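Local coordinates for protein ribonuclease J (Methanolobus psychrophilus R15, PDB 5HAB) that probably degrades RNA as an exoribonuclease of the metallo-beta-lactamase/beta-CASP family, captured here with an RNA strand bound, at residues Thr266-Ile271 and Gly292-Arg297; Arg297-Ala302 and Gly306-Pro311; Arg321-Ala326 and Gly350-Arg355; Asp108-Ile113 and Pro128-Leu133. The protein carries 1 engineered substitution. All blocks are in the same frame, centred on the assembly; numbering follows the deposited sequence.

In the fold
Interaction 4 comes first along the chain and lies in the metallo-beta-lactamase part, whereas interactions 1, 2 and 3 follow in series within the beta-CASP domain. Interactions 1 and 2 have centres about 10 Å apart and use the first and the later turns of helix 293-304, sharing R297. Interaction 3 is about 14 Å centre to centre from interaction 1 and touches it where I323 and V352 close on the backbone of G292. Interaction 4 is joined to interactions 1 and 2 through Y129, packed against I271 and A302, so helix 128-138 bridges the two domains. Bound RNA touches residues of all four segment pairs, so these contacts line its path.

Interaction 1 of 4, residues Thr266-Ile271 and Gly292-Arg297; sequences TFASHI and GRSMER. With SO4 (sulfate ion), chain J; nucleotides of chain D.
M295 reaches from helix 293-304 to A268 and T266 of the loop 266-271. From CB the chain bends at chi2 (-65°), so that CG delivers SD to A268, 4.1 Å from its CA. The terminal CE goes further, to 3.8 Å from the carbonyl O of T266 and near the methyl CG2 of that threonine. Such a flexible, unbranched apolar chain can follow the irregular loop surface, and T343 touches it from another loop. A268 answers with its CB, 3.5 Å from OG of S294; a methyl is small enough to let the loop approach the helix this closely.

Here the beta-CASP domain uses a helix N-terminus to receive a phosphate. G292 is the N-cap residue, with a positive phi and its CA 3.2 Å from OP1 of nucleotide 5 of chain D, which leaves no room for a side chain. S294 grips OP2 of the same nucleotide twice: its backbone N donates at 3.1 Å with an N-H...O angle of 159°, and OG donates at 3.1 Å. A serine hydroxyl sitting between backbone N and carbonyl carbon (chi1 69°) stays beside that amide, and the partial positive charge of the helix end probably helps hold the phosphate.

Interaction 2 of 4, residues Arg297-Ala302 and Gly306-Pro311; sequences RYVGTA and GYIDLP
I308 holds CG1 between its backbone N and carbonyl carbon (chi1 45°), and its chi2 of 149° departs from the staggered value; together these carry CD1 back over the last turns of helix 293-304. V299 presents CG1 anti to its backbone N, and the two side chains cross at about a right angle, with V299 CG1 only 3.5 Å from I308 CD1. Nearer the backbone, CG1 of I308 rests 3.9 Å from CB of A302. Beta-branched V299 offers a compact, branched surface, while the small alanine lets the returning chain come close.

The helix ends in a Schellman motif. G306 takes the positive phi that turns the chain, a conformation easiest for glycine, and Y307 N then donates to A302 O at 2.8 Å, the C=O...N angle being 168°. The Y307 ring leaves from CB beside this carbonyl, which meets the ring edge in its plane, and CB of Y307 lies 4.3 Å from CB of A302. Beyond the contact, I271 and N275 of helix 271-283 pack on I308, and P128 touches Y307.

Chemically, A302 O accepts the Y307 amide in the six-to-one bond of the Schellman motif, which ties the residue after G306 back into the last turn. V299, A302 and I308 are buried together, so their hydrocarbon contact pins the departing chain to the helix while the turn at G306 stays at the surface.

Interaction 3 of 4, residues Arg321-Ala326 and Gly350-Arg355; sequences RDIDNA and GAVLGR. With nucleotides of chain D.
The carboxylate of D324 and the guanidinium of R355 lie almost in one plane, 8° apart, and the acid approaches the edge of the guanidinium rather than either face. A single nitrogen does the work: NH2 of R355 forms a short salt bridge to OD1 of D324, 2.5 Å apart, with OD2 at 3.3 Å from the same NH2. The arginine chain is bent at chi3 (39°), and the two side chains cross at about a right angle. Both residues are partly exposed, a place that suits a charged pair, and T361 lies against both; R320 is a long, weak second partner of D324.

Next to this pair the contact turns apolar. I323 and V352 point at each other tip to tip, CD1 of I323 standing 4.0 Å from CG2 of V352, branched, buried residues whose methyls meet between the helices. I323 also rests on Y317, and V352 on M342.

At the helix start, G350 adopts a positive phi, and N-cap A351 brings its backbone N within 3.3 Å of O2' of nucleotide 4 of chain D. Two helices packed on a parallel sheet that includes strands 315-317 and 338-342, one with its N-terminus beside the RNA, are what the alpha/beta beta-CASP domain provides.

Interaction 4 of 4, residues Asp108-Ile113 and Pro128-Leu133; sequences DHIGAI and PYTTAL. With nucleotides of chain D.
I110 comes directly after the HxHxDH signature of metallo-beta-lactamases, here with its second histidine engineered to alanine, and packs the end of helix 107-110 against T130 and L133 of helix 128-138. Its CG1 branch sits between backbone N and carbonyl carbon (chi1 70°) and runs on extended, placing CD1 4.3 Å from CB of L133. The other branch, CG2, meets the methyl CG2 of T130 at 4.5 Å. A branched isoleucine can thus touch two successive turns of the helix at once; I134 and Q137 of the same helix also touch I110. T130 suits its place by being two-faced: the methyl turns to I110, and OG1 is hydrogen-bonded to T127 OG1 just before the helix.

L133 has a second task, its CG lying 4.2 Å above one face of the Y129 ring, toward the rim. Y129 in turn uses its hydroxyl on the backbone O of Y298, so the helix leans on the beta-CASP domain.

After I110 the chain turns sharply, I113 N bonding I110 O at 3.1 Å in a type I turn through G111.

On the substrate side, CG of D108 is 3.4 Å from OP2 of nucleotide 2 of chain D. The D108 and D196 carboxylates are like charges brought close, as in relatives where metal ions lie between such groups. H109 stacks on H104, and its NE2 is hydrogen-bonded to H432. This cluster beside a phosphate is consistent with the active site of the metallo-beta-lactamase fold, where the segments following neighbouring parallel strands 96-102 and 124-126 pack on each other.

Interaction 1 of 4, residues Thr266-Ile271 and Gly292-Arg297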
# COMPACT_ATOMS: atom_id res chain seq x y z
N THR B 266 -16.42 20.27 6.45
CA THR B 266 -15.41 20.01 7.47
C THR B 266 -16.04 19.56 8.78
O THR B 266 -17.27 19.45 8.88
CB THR B 266 -14.54 21.26 7.72
OG1 THR B 266 -13.51 20.95 8.67
CG2 THR B 266 -15.39 22.40 8.26
N PHE B 267 -15.20 19.29 9.78
CA PHE B 267 -15.67 18.91 11.10
C PHE B 267 -16.42 20.08 11.74
O PHE B 267 -15.86 21.16 11.88
CB PHE B 267 -14.50 18.51 12.01
CG PHE B 267 -13.59 17.48 11.40
CD1 PHE B 267 -13.94 16.14 11.40
CD2 PHE B 267 -12.37 17.85 10.85
CE1 PHE B 267 -13.09 15.19 10.86
CE2 PHE B 267 -11.53 16.90 10.30
CZ PHE B 267 -11.89 15.57 10.30
N ALA B 268 -17.66 19.85 12.14
CA ALA B 268 -18.43 20.89 12.81
C ALA B 268 -17.73 21.33 14.09
O ALA B 268 -17.83 22.49 14.51
CB ALA B 268 -19.84 20.41 13.11
N SER B 269 -16.98 20.42 14.70
CA SER B 269 -16.27 20.70 15.95
C SER B 269 -14.93 21.39 15.74
O SER B 269 -14.31 21.84 16.70
CB SER B 269 -16.06 19.41 16.74
OG SER B 269 -15.36 18.44 15.97
N HIS B 270 -14.46 21.47 14.49
CA HIS B 270 -13.17 22.12 14.24
C HIS B 270 -13.38 23.63 14.06
O HIS B 270 -13.41 24.14 12.94
CB HIS B 270 -12.47 21.54 13.02
CG HIS B 270 -10.99 21.74 13.03
ND1 HIS B 270 -10.39 22.81 13.66
CD2 HIS B 270 -9.98 21.00 12.51
CE1 HIS B 270 -9.08 22.72 13.53
NE2 HIS B 270 -8.80 21.63 12.83
N ILE B 271 -13.52 24.32 15.18
CA ILE B 271 -13.93 25.71 15.21
C ILE B 271 -12.90 26.65 14.56
O ILE B 271 -13.27 27.61 13.89
CB ILE B 271 -14.23 26.14 16.67
CG1 ILE B 271 -15.31 25.24 17.27
CG2 ILE B 271 -14.67 27.58 16.73
CD1 ILE B 271 -16.61 25.21 16.47
N GLY B 292 -26.58 22.55 8.44
CA GLY B 292 -26.49 21.33 9.21
C GLY B 292 -26.71 21.58 10.69
O GLY B 292 -26.28 22.60 11.22
N ARG B 293 -27.39 20.64 11.35
CA ARG B 293 -27.74 20.80 12.76
C ARG B 293 -26.50 20.94 13.65
O ARG B 293 -26.45 21.79 14.54
CB ARG B 293 -28.60 19.63 13.24
CG ARG B 293 -29.13 19.79 14.66
CD ARG B 293 -30.18 20.90 14.73
NE ARG B 293 -31.42 20.53 14.06
CZ ARG B 293 -32.45 21.36 13.87
NH1 ARG B 293 -32.38 22.62 14.30
NH2 ARG B 293 -33.54 20.93 13.25
N SER B 294 -25.49 20.12 13.38
CA SER B 294 -24.28 20.09 14.20
C SER B 294 -23.42 21.34 14.00
O SER B 294 -22.70 21.76 14.91
CB SER B 294 -23.46 18.83 13.90
OG SER B 294 -22.91 18.88 12.60
N MET B 295 -23.47 21.93 12.80
CA MET B 295 -22.85 23.23 12.57
C MET B 295 -23.44 24.26 13.52
O MET B 295 -22.71 25.01 14.18
CB MET B 295 -23.03 23.70 11.12
CG MET B 295 -22.07 23.09 10.11
SD MET B 295 -20.35 23.54 10.40
CE MET B 295 -19.53 22.50 9.19
N GLU B 296 -24.77 24.29 13.59
CA GLU B 296 -25.47 25.22 14.46
C GLU B 296 -25.11 24.97 15.92
O GLU B 296 -24.81 25.90 16.66
CB GLU B 296 -26.98 25.12 14.25
CG GLU B 296 -27.78 26.16 15.02
CD GLU B 296 -29.26 26.12 14.68
OE1 GLU B 296 -29.83 25.01 14.62
OE2 GLU B 296 -29.85 27.20 14.48
N ARG B 297 -25.11 23.69 16.30
CA ARG B 297 -24.74 23.29 17.66
C ARG B 297 -23.34 23.80 18.03
O ARG B 297 -23.20 24.69 18.88
CB ARG B 297 -24.80 21.77 17.80
CG ARG B 297 -24.43 21.22 19.19
CD ARG B 297 -25.49 21.52 20.25
NE ARG B 297 -26.72 20.76 20.05
CZ ARG B 297 -26.97 19.58 20.62
NH1 ARG B 297 -26.08 19.03 21.42
NH2 ARG B 297 -28.12 18.96 20.38
S SO4 J . -35.01 18.16 11.52
O1 SO4 J . -34.41 17.25 10.55
O2 SO4 J . -33.97 18.65 12.43
O3 SO4 J . -36.03 17.44 12.29
O4 SO4 J . -35.63 19.28 10.82
P A D 5 -26.33 17.21 10.32
OP1 A D 5 -26.48 18.09 9.14
OP2 A D 5 -25.55 17.68 11.49
O5' A D 5 -27.79 16.81 10.81
C5' A D 5 -28.87 16.74 9.89
C4' A D 5 -29.66 15.47 10.07
O4' A D 5 -29.00 14.66 11.08
C3' A D 5 -31.10 15.65 10.55
O3' A D 5 -31.91 14.59 10.04
C2' A D 5 -30.96 15.53 12.06
O2' A D 5 -32.14 15.15 12.73
C1' A D 5 -29.86 14.47 12.19
N9 A D 5 -29.05 14.61 13.40
C8 A D 5 -28.28 15.68 13.75
N7 A D 5 -27.66 15.55 14.90
C5 A D 5 -28.06 14.29 15.34
C6 A D 5 -27.75 13.56 16.50
N6 A D 5 -26.94 14.00 17.46
N1 A D 5 -28.32 12.34 16.63
C2 A D 5 -29.14 11.89 15.67
N3 A D 5 -29.50 12.49 14.53
C4 A D 5 -28.92 13.70 14.43
P A D 4 -20.78 16.09 12.58
OP1 A D 4 -20.36 17.07 11.54
OP2 A D 4 -21.05 16.56 13.97
O5' A D 4 -22.07 15.31 12.07
C5' A D 4 -22.67 15.63 10.82
C4' A D 4 -23.67 14.59 10.39
O4' A D 4 -23.42 13.33 11.06
C3' A D 4 -25.13 14.89 10.72
O3' A D 4 -25.70 15.81 9.80
C2' A D 4 -25.76 13.51 10.68
O2' A D 4 -26.03 13.10 9.35
C1' A D 4 -24.63 12.63 11.24
N9 A D 4 -24.80 12.30 12.67
C8 A D 4 -24.23 12.92 13.76
N7 A D 4 -24.57 12.38 14.91
C5 A D 4 -25.42 11.34 14.55
C6 A D 4 -26.11 10.38 15.32
N6 A D 4 -26.07 10.32 16.65
N1 A D 4 -26.87 9.48 14.65
C2 A D 4 -26.92 9.54 13.31
N3 A D 4 -26.31 10.39 12.49
C4 A D 4 -25.56 11.28 13.18

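Interaction 2 of 4, residues Arg297-Ala302 and Gly306-Pro311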
# COMPACT_ATOMS: atom_id res chain seq x y z
N ARG B 297 -25.11 23.69 16.30
CA ARG B 297 -24.74 23.29 17.66
C ARG B 297 -23.34 23.80 18.03
O ARG B 297 -23.20 24.69 18.88
CB ARG B 297 -24.80 21.77 17.80
CG ARG B 297 -24.43 21.22 19.19
CD ARG B 297 -25.49 21.52 20.25
NE ARG B 297 -26.72 20.76 20.05
CZ ARG B 297 -26.97 19.58 20.62
NH1 ARG B 297 -26.08 19.03 21.42
NH2 ARG B 297 -28.12 18.96 20.38
N TYR B 298 -22.31 23.25 17.38
CA TYR B 298 -20.92 23.55 17.75
C TYR B 298 -20.50 25.00 17.49
O TYR B 298 -19.91 25.65 18.37
CB TYR B 298 -19.97 22.61 17.01
CG TYR B 298 -19.97 21.18 17.52
CD1 TYR B 298 -19.12 20.79 18.54
CD2 TYR B 298 -20.83 20.23 16.98
CE1 TYR B 298 -19.11 19.49 19.02
CE2 TYR B 298 -20.84 18.92 17.46
CZ TYR B 298 -19.98 18.56 18.47
OH TYR B 298 -19.97 17.27 18.95
N VAL B 299 -20.77 25.50 16.29
CA VAL B 299 -20.33 26.84 15.93
C VAL B 299 -21.15 27.87 16.68
O VAL B 299 -20.61 28.84 17.20
CB VAL B 299 -20.39 27.06 14.41
CG1 VAL B 299 -19.80 28.41 14.05
CG2 VAL B 299 -19.65 25.95 13.68
N GLY B 300 -22.46 27.64 16.75
CA GLY B 300 -23.34 28.49 17.54
C GLY B 300 -22.87 28.61 18.97
O GLY B 300 -22.68 29.72 19.48
N THR B 301 -22.66 27.47 19.62
CA THR B 301 -22.16 27.45 20.99
C THR B 301 -20.84 28.20 21.12
O THR B 301 -20.67 28.99 22.05
CB THR B 301 -21.96 26.01 21.51
OG1 THR B 301 -23.21 25.30 21.44
CG2 THR B 301 -21.48 26.02 22.95
N ALA B 302 -19.91 27.96 20.20
CA ALA B 302 -18.61 28.63 20.24
C ALA B 302 -18.76 30.14 20.14
O ALA B 302 -18.00 30.90 20.74
CB ALA B 302 -17.71 28.11 19.14
N GLY B 306 -18.20 33.27 23.06
CA GLY B 306 -17.19 34.23 22.66
C GLY B 306 -15.86 33.66 22.21
O GLY B 306 -14.83 34.32 22.34
N TYR B 307 -15.87 32.44 21.69
CA TYR B 307 -14.64 31.84 21.18
C TYR B 307 -14.35 32.27 19.74
O TYR B 307 -13.20 32.41 19.34
CB TYR B 307 -14.69 30.31 21.29
CG TYR B 307 -14.48 29.82 22.71
CD1 TYR B 307 -13.21 29.73 23.24
CD2 TYR B 307 -15.56 29.45 23.50
CE1 TYR B 307 -13.00 29.28 24.54
CE2 TYR B 307 -15.36 28.99 24.80
CZ TYR B 307 -14.08 28.91 25.31
OH TYR B 307 -13.88 28.47 26.60
N ILE B 308 -15.41 32.47 18.95
CA ILE B 308 -15.25 32.97 17.59
C ILE B 308 -16.15 34.17 17.33
O ILE B 308 -17.25 34.27 17.87
CB ILE B 308 -15.55 31.89 16.54
CG1 ILE B 308 -16.82 31.13 16.91
CG2 ILE B 308 -14.34 31.00 16.36
CD1 ILE B 308 -17.58 30.62 15.71
N ASP B 309 -15.66 35.07 16.49
CA ASP B 309 -16.46 36.20 16.04
C ASP B 309 -17.03 35.88 14.66
O ASP B 309 -16.34 35.32 13.80
CB ASP B 309 -15.62 37.47 15.99
CG ASP B 309 -16.46 38.73 15.94
OD1 ASP B 309 -17.64 38.67 16.33
OD2 ASP B 309 -15.93 39.78 15.51
N LEU B 310 -18.30 36.22 14.45
CA LEU B 310 -18.95 35.98 13.16
C LEU B 310 -19.42 37.29 12.53
O LEU B 310 -19.97 38.15 13.22
CB LEU B 310 -20.13 35.03 13.33
CG LEU B 310 -19.80 33.59 13.74
CD1 LEU B 310 -21.08 32.78 13.89
CD2 LEU B 310 -18.85 32.94 12.74
N PRO B 311 -19.20 37.44 11.22
CA PRO B 311 -19.68 38.61 10.48
C PRO B 311 -21.20 38.72 10.47
O PRO B 311 -21.88 37.72 10.68
CB PRO B 311 -19.14 38.38 9.06
CG PRO B 311 -18.91 36.90 8.98
CD PRO B 311 -18.50 36.48 10.35

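Interaction 3 of 4, residues Arg321-Ala326 and Gly350-Arg355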
# COMPACT_ATOMS: atom_id res chain seq x y z
N ARG B 321 -35.96 22.05 6.43
CA ARG B 321 -36.70 22.95 5.55
C ARG B 321 -36.02 24.32 5.45
O ARG B 321 -36.03 24.95 4.39
CB ARG B 321 -38.15 23.06 6.02
CG ARG B 321 -38.91 21.74 5.84
CD ARG B 321 -40.44 21.87 5.96
NE ARG B 321 -40.87 22.48 7.21
CZ ARG B 321 -41.05 21.81 8.35
NH1 ARG B 321 -40.84 20.50 8.38
NH2 ARG B 321 -41.45 22.44 9.44
N ASP B 322 -35.41 24.76 6.55
CA ASP B 322 -34.57 25.96 6.52
C ASP B 322 -33.40 25.76 5.57
O ASP B 322 -33.05 26.64 4.79
CB ASP B 322 -34.05 26.31 7.92
CG ASP B 322 -35.05 27.08 8.74
OD1 ASP B 322 -34.62 27.82 9.66
OD2 ASP B 322 -36.26 26.96 8.48
N ILE B 323 -32.80 24.58 5.66
CA ILE B 323 -31.65 24.22 4.85
C ILE B 323 -32.04 24.14 3.37
O ILE B 323 -31.40 24.76 2.52
CB ILE B 323 -31.02 22.90 5.35
CG1 ILE B 323 -30.26 23.14 6.65
CG2 ILE B 323 -30.13 22.29 4.29
CD1 ILE B 323 -29.88 21.86 7.39
N ASP B 324 -33.08 23.37 3.07
CA ASP B 324 -33.54 23.20 1.70
C ASP B 324 -33.97 24.53 1.07
O ASP B 324 -33.74 24.76 -0.12
CB ASP B 324 -34.70 22.20 1.65
CG ASP B 324 -34.22 20.76 1.66
OD1 ASP B 324 -33.07 20.52 2.08
OD2 ASP B 324 -35.00 19.86 1.26
N ASN B 325 -34.58 25.41 1.86
CA ASN B 325 -35.02 26.69 1.32
C ASN B 325 -33.85 27.66 1.21
O ASN B 325 -33.87 28.57 0.38
CB ASN B 325 -36.14 27.28 2.18
CG ASN B 325 -37.51 26.81 1.74
OD1 ASN B 325 -38.25 27.53 1.06
ND2 ASN B 325 -37.87 25.58 2.12
N ALA B 326 -32.82 27.46 2.03
CA ALA B 326 -31.60 28.25 1.92
C ALA B 326 -30.86 27.88 0.65
O ALA B 326 -30.32 28.74 -0.05
CB ALA B 326 -30.72 28.04 3.14
N GLY B 350 -27.55 11.30 5.48
CA GLY B 350 -28.42 12.26 6.12
C GLY B 350 -27.82 13.64 6.27
O GLY B 350 -28.54 14.61 6.47
N ALA B 351 -26.50 13.73 6.17
CA ALA B 351 -25.83 15.03 6.22
C ALA B 351 -26.18 15.85 4.98
O ALA B 351 -26.64 15.29 3.98
CB ALA B 351 -24.33 14.86 6.34
N VAL B 352 -25.97 17.16 5.04
CA VAL B 352 -26.38 18.05 3.96
C VAL B 352 -25.74 17.68 2.63
O VAL B 352 -26.43 17.57 1.62
CB VAL B 352 -26.08 19.52 4.29
CG1 VAL B 352 -26.52 20.39 3.14
CG2 VAL B 352 -26.82 19.96 5.54
N LEU B 353 -24.43 17.44 2.64
CA LEU B 353 -23.71 17.17 1.40
C LEU B 353 -24.16 15.85 0.78
O LEU B 353 -24.28 15.72 -0.44
CB LEU B 353 -22.19 17.15 1.64
CG LEU B 353 -21.32 17.04 0.38
CD1 LEU B 353 -21.71 18.12 -0.62
CD2 LEU B 353 -19.84 17.15 0.73
N GLY B 354 -24.42 14.86 1.64
CA GLY B 354 -24.92 13.58 1.19
C GLY B 354 -26.30 13.68 0.57
O GLY B 354 -26.66 12.90 -0.31
N ARG B 355 -27.07 14.66 1.03
CA ARG B 355 -28.42 14.86 0.52
C ARG B 355 -28.36 15.62 -0.80
O ARG B 355 -29.14 15.35 -1.72
CB ARG B 355 -29.29 15.59 1.55
CG ARG B 355 -30.00 14.63 2.51
CD ARG B 355 -30.52 15.33 3.77
NE ARG B 355 -31.06 16.66 3.49
CZ ARG B 355 -32.25 16.88 2.95
NH1 ARG B 355 -33.04 15.85 2.63
NH2 ARG B 355 -32.66 18.12 2.73
P A D 4 -20.78 16.09 12.58
OP1 A D 4 -20.36 17.07 11.54
OP2 A D 4 -21.05 16.56 13.97
O5' A D 4 -22.07 15.31 12.07
C5' A D 4 -22.67 15.63 10.82
C4' A D 4 -23.67 14.59 10.39
O4' A D 4 -23.42 13.33 11.06
C3' A D 4 -25.13 14.89 10.72
O3' A D 4 -25.70 15.81 9.80
C2' A D 4 -25.76 13.51 10.68
O2' A D 4 -26.03 13.10 9.35
C1' A D 4 -24.63 12.63 11.24
N9 A D 4 -24.80 12.30 12.67
C8 A D 4 -24.23 12.92 13.76
N7 A D 4 -24.57 12.38 14.91
C5 A D 4 -25.42 11.34 14.55
C6 A D 4 -26.11 10.38 15.32
N6 A D 4 -26.07 10.32 16.65
N1 A D 4 -26.87 9.48 14.65
C2 A D 4 -26.92 9.54 13.31
N3 A D 4 -26.31 10.39 12.49
C4 A D 4 -25.56 11.28 13.18

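Interaction 4 of 4, residues Asp108-Ile113 and Pro128-Leu133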
# COMPACT_ATOMS: atom_id res chain seq x y z
N ASP B 108 -14.97 11.35 20.82
CA ASP B 108 -14.08 10.31 21.30
C ASP B 108 -13.66 10.62 22.74
O ASP B 108 -12.89 9.87 23.35
CB ASP B 108 -12.86 10.16 20.39
CG ASP B 108 -11.88 11.31 20.51
OD1 ASP B 108 -12.32 12.48 20.49
OD2 ASP B 108 -10.68 11.03 20.63
N HIS B 109 -14.18 11.72 23.29
CA HIS B 109 -13.98 12.03 24.70
C HIS B 109 -15.28 12.20 25.50
O HIS B 109 -15.29 11.95 26.71
CB HIS B 109 -13.13 13.29 24.85
CG HIS B 109 -11.66 13.04 24.74
ND1 HIS B 109 -10.71 13.97 25.12
CD2 HIS B 109 -10.98 11.97 24.27
CE1 HIS B 109 -9.51 13.47 24.89
NE2 HIS B 109 -9.64 12.26 24.38
N ILE B 110 -16.37 12.61 24.86
CA ILE B 110 -17.62 12.79 25.60
C ILE B 110 -18.78 12.02 25.00
O ILE B 110 -19.89 12.09 25.50
CB ILE B 110 -18.00 14.28 25.72
CG1 ILE B 110 -18.43 14.85 24.36
CG2 ILE B 110 -16.87 15.09 26.34
CD1 ILE B 110 -19.15 16.18 24.46
N GLY B 111 -18.52 11.26 23.94
CA GLY B 111 -19.57 10.54 23.25
C GLY B 111 -20.33 9.52 24.09
O GLY B 111 -21.49 9.20 23.79
N ALA B 112 -19.70 9.00 25.13
CA ALA B 112 -20.33 8.00 26.00
C ALA B 112 -20.76 8.59 27.35
O ALA B 112 -21.27 7.87 28.20
CB ALA B 112 -19.41 6.82 26.22
N ILE B 113 -20.51 9.89 27.55
CA ILE B 113 -20.94 10.57 28.77
C ILE B 113 -22.42 10.29 29.11
O ILE B 113 -22.71 9.83 30.22
CB ILE B 113 -20.68 12.10 28.69
CG1 ILE B 113 -19.20 12.41 28.87
CG2 ILE B 113 -21.50 12.84 29.73
CD1 ILE B 113 -18.69 12.15 30.27
N PRO B 128 -14.98 25.54 29.75
CA PRO B 128 -16.24 26.22 29.41
C PRO B 128 -16.92 25.71 28.15
O PRO B 128 -18.10 25.35 28.20
CB PRO B 128 -15.80 27.68 29.24
CG PRO B 128 -14.70 27.83 30.23
CD PRO B 128 -13.98 26.50 30.27
N TYR B 129 -16.19 25.67 27.03
CA TYR B 129 -16.77 25.19 25.78
C TYR B 129 -17.20 23.72 25.91
O TYR B 129 -18.32 23.34 25.53
CB TYR B 129 -15.78 25.36 24.63
CG TYR B 129 -16.36 25.00 23.28
CD1 TYR B 129 -17.42 25.72 22.74
CD2 TYR B 129 -15.84 23.94 22.54
CE1 TYR B 129 -17.95 25.39 21.51
CE2 TYR B 129 -16.37 23.61 21.31
CZ TYR B 129 -17.42 24.34 20.80
OH TYR B 129 -17.95 24.01 19.57
N THR B 130 -16.29 22.91 26.45
CA THR B 130 -16.57 21.50 26.68
C THR B 130 -17.78 21.32 27.58
O THR B 130 -18.66 20.50 27.29
CB THR B 130 -15.38 20.79 27.33
OG1 THR B 130 -14.17 21.11 26.62
CG2 THR B 130 -15.59 19.28 27.32
N THR B 131 -17.83 22.08 28.67
CA THR B 131 -18.95 22.00 29.60
C THR B 131 -20.25 22.33 28.89
O THR B 131 -21.25 21.65 29.08
CB THR B 131 -18.80 22.97 30.79
OG1 THR B 131 -18.70 24.31 30.31
CG2 THR B 131 -17.57 22.63 31.63
N ALA B 132 -20.22 23.35 28.04
CA ALA B 132 -21.40 23.73 27.28
C ALA B 132 -21.86 22.58 26.38
O ALA B 132 -23.05 22.29 26.32
CB ALA B 132 -21.12 24.97 26.44
N LEU B 133 -20.92 21.93 25.70
CA LEU B 133 -21.28 20.83 24.80
C LEU B 133 -21.84 19.63 25.56
O LEU B 133 -22.78 18.97 25.10
CB LEU B 133 -20.08 20.39 23.97
CG LEU B 133 -19.57 21.41 22.96
CD1 LEU B 133 -18.18 21.02 22.51
CD2 LEU B 133 -20.52 21.53 21.78
P A D 2 -10.83 12.13 16.38
OP1 A D 2 -9.62 12.65 17.06
OP2 A D 2 -11.89 11.45 17.16
O5' A D 2 -11.48 13.35 15.58
C5' A D 2 -12.85 13.68 15.74
C4' A D 2 -13.60 13.67 14.43
O4' A D 2 -13.07 12.62 13.57
C3' A D 2 -15.09 13.37 14.52
O3' A D 2 -15.85 14.52 14.84
C2' A D 2 -15.41 12.78 13.15
O2' A D 2 -15.61 13.81 12.19
C1' A D 2 -14.12 12.04 12.82
N9 A D 2 -14.18 10.60 13.13
C8 A D 2 -13.39 9.91 14.02
N7 A D 2 -13.65 8.63 14.08
C5 A D 2 -14.67 8.45 13.16
C6 A D 2 -15.38 7.31 12.76
N6 A D 2 -15.17 6.09 13.25
N1 A D 2 -16.34 7.48 11.82
C2 A D 2 -16.55 8.71 11.32
N3 A D 2 -15.94 9.86 11.62
C4 A D 2 -15.00 9.66 12.56